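Local coordinates for protein magnesium transporter MgtE (Enterococcus faecalis, PDB 2OUX) that probably transports magnesium ions across the cell membrane, here represented by its magnesium-binding cytosolic part, an N domain followed by paired CBS domains, at residues E95-D99 / I142-E146. Numbering follows the deposited sequence.
With MG (magnesium ion), chain F.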
loop_
_atom_site.group_PDB
_atom_site.type_symbol
_atom_site.label_atom_id
_atom_site.label_comp_id
_atom_site.label_asym_id
_atom_site.label_seq_id
_atom_site.Cartn_x
_atom_site.Cartn_y
_atom_site.Cartn_z
ATOM N N GLU A 95 6.783 -22.188 -3.608
ATOM C CA GLU A 95 7.456 -20.976 -3.149
ATOM C C GLU A 95 6.687 -19.696 -3.456
ATOM O O GLU A 95 6.963 -18.656 -2.872
ATOM C CB GLU A 95 8.858 -20.879 -3.763
ATOM C CG GLU A 95 9.862 -21.869 -3.208
ATOM C CD GLU A 95 9.978 -21.800 -1.696
ATOM O OE1 GLU A 95 9.817 -20.698 -1.124
ATOM O OE2 GLU A 95 10.242 -22.849 -1.076
HETATM N N MSE A 96 5.737 -19.765 -4.379
HETATM C CA MSE A 96 4.947 -18.591 -4.738
HETATM C C MSE A 96 4.041 -18.247 -3.570
HETATM O O MSE A 96 3.876 -19.046 -2.650
HETATM C CB MSE A 96 4.057 -18.883 -5.956
HETATM C CG MSE A 96 4.786 -19.167 -7.264
HETATM SE SE MSE A 96 3.607 -19.819 -8.688
HETATM C CE MSE A 96 2.508 -18.242 -8.946
ATOM N N TYR A 97 3.462 -17.053 -3.587
ATOM C CA TYR A 97 2.515 -16.709 -2.533
ATOM C C TYR A 97 1.291 -17.560 -2.827
ATOM O O TYR A 97 0.887 -17.713 -3.988
ATOM C CB TYR A 97 2.163 -15.224 -2.567
ATOM C CG TYR A 97 3.279 -14.385 -2.026
ATOM C CD1 TYR A 97 3.631 -14.457 -0.676
ATOM C CD2 TYR A 97 4.031 -13.565 -2.866
ATOM C CE1 TYR A 97 4.710 -13.737 -0.173
ATOM C CE2 TYR A 97 5.117 -12.836 -2.373
ATOM C CZ TYR A 97 5.449 -12.931 -1.027
ATOM O OH TYR A 97 6.521 -12.231 -0.532
ATOM N N THR A 98 0.717 -18.129 -1.778
ATOM C CA THR A 98 -0.437 -18.994 -1.922
ATOM C C THR A 98 -1.537 -18.493 -2.857
ATOM O O THR A 98 -2.010 -19.233 -3.706
ATOM C CB THR A 98 -1.025 -19.290 -0.562
ATOM O OG1 THR A 98 0.038 -19.702 0.315
ATOM C CG2 THR A 98 -2.073 -20.406 -0.669
ATOM N N ASP A 99 -1.948 -17.244 -2.730
ATOM C CA ASP A 99 -3.010 -16.774 -3.603
ATOM C C ASP A 99 -2.618 -16.964 -5.067
ATOM O O ASP A 99 -3.431 -17.409 -5.884
ATOM C CB ASP A 99 -3.344 -15.307 -3.309
ATOM C CG ASP A 99 -2.174 -14.374 -3.548
ATOM O OD1 ASP A 99 -1.010 -14.822 -3.666
ATOM O OD2 ASP A 99 -2.447 -13.171 -3.603
ATOM N N ILE A 142 -9.343 -14.442 -3.089
ATOM C CA ILE A 142 -8.343 -13.449 -3.471
ATOM C C ILE A 142 -7.388 -13.087 -2.338
ATOM O O ILE A 142 -6.526 -12.233 -2.502
ATOM C CB ILE A 142 -8.997 -12.153 -3.988
ATOM C CG1 ILE A 142 -9.917 -11.574 -2.921
ATOM C CG2 ILE A 142 -9.766 -12.441 -5.286
ATOM C CD1 ILE A 142 -10.380 -10.168 -3.234
HETATM N N MSE A 143 -7.537 -13.744 -1.193
HETATM C CA MSE A 143 -6.670 -13.478 -0.053
HETATM C C MSE A 143 -5.440 -14.375 -0.110
HETATM O O MSE A 143 -5.350 -15.277 -0.944
HETATM C CB MSE A 143 -7.401 -13.756 1.256
HETATM C CG MSE A 143 -7.615 -15.235 1.525
HETATM SE SE MSE A 143 -8.423 -15.566 3.250
HETATM C CE MSE A 143 -7.911 -17.424 3.470
ATOM N N THR A 144 -4.490 -14.130 0.781
ATOM C CA THR A 144 -3.298 -14.960 0.834
ATOM C C THR A 144 -2.918 -15.149 2.295
ATOM O O THR A 144 -3.301 -14.357 3.158
ATOM C CB THR A 144 -2.141 -14.363 0.009
ATOM O OG1 THR A 144 -1.224 -15.412 -0.315
ATOM C CG2 THR A 144 -1.419 -13.259 0.781
ATOM N N THR A 145 -2.159 -16.200 2.566
ATOM C CA THR A 145 -1.805 -16.567 3.929
ATOM C C THR A 145 -0.551 -15.997 4.582
ATOM O O THR A 145 -0.380 -16.114 5.792
ATOM C CB THR A 145 -1.697 -18.093 4.017
ATOM O OG1 THR A 145 -0.719 -18.548 3.067
ATOM C CG2 THR A 145 -3.045 -18.743 3.695
ATOM N N GLU A 146 0.330 -15.387 3.806
ATOM C CA GLU A 146 1.565 -14.889 4.387
ATOM C C GLU A 146 1.475 -13.519 5.058
ATOM O O GLU A 146 1.966 -12.529 4.528
ATOM C CB GLU A 146 2.653 -14.908 3.318
ATOM C CG GLU A 146 2.828 -16.294 2.670
ATOM C CD GLU A 146 1.772 -16.587 1.596
ATOM O OE1 GLU A 146 0.989 -15.677 1.260
ATOM O OE2 GLU A 146 1.736 -17.722 1.070
HETATM MG MG MG F . -1.546 -11.268 -3.658
HETATM O O HOH W 1 -4.952 -12.562 -5.132
HETATM O O HOH W 2 0.420 -12.480 -3.442
HETATM O O HOH W 3 -1.786 -11.004 -1.437
HETATM O O HOH W 4 -0.257 -9.615 -3.839
HETATM O O HOH W 5 -1.055 -11.512 -6.031
#
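E146 and T144 receive the first turn of helix 98-107. The carboxylate of E146 takes two bonds from T98 on one oxygen. T98 N donates to E146 OE2 at 3.1 Å in an almost straight line (175°). T98 OG1 donates to the same OE2 at 2.7 Å. Both meet it on the syn side, but from opposite faces of the carboxylate plane. The chain of E146 bends at chi2, which brings the carboxylate back over its own segment. There E146 OE1 accepts the hydroxyl of T144 through its syn lone pair, at 2.7 Å.

T144 OG1 lies anti to its backbone N (chi1 -158°) and takes D99 N at 3.1 Å. One hydroxyl thus links E146 to the helix start.

Other side-chain contacts are van der Waals approaches. The ring of Y97 meets E146 at its edge, with CG of E146 in the ring plane and Y97 CD1 3.5 Å from E146 OE1. Ring and carboxylate planes are 72° apart. CB of D99 packs against T144 CB and also approaches the carbonyl oxygen of M143.

The metal sits beside this joint. D99 OD2 binds magnesium at 2.1 Å, and D252 and four waters also bind the ion. One of those waters donates to D99 OD1, tying the second oxygen to the hydration shell. A further water lies between D99 OD2 and I142 O, within hydrogen-bonding distance of both.

The contact joins the N domain to the start of the first CBS domain. The first two amides of helix 98-107 are met by side-chain acceptors. The positive end of the helix would probably stabilise the E146 carboxylate. D252 belongs to the second CBS domain, so the ion itself bridges the N domain and the CBS pair. Interface and metal site are probably coupled through D99, consistent with a cytosolic part that senses magnesium.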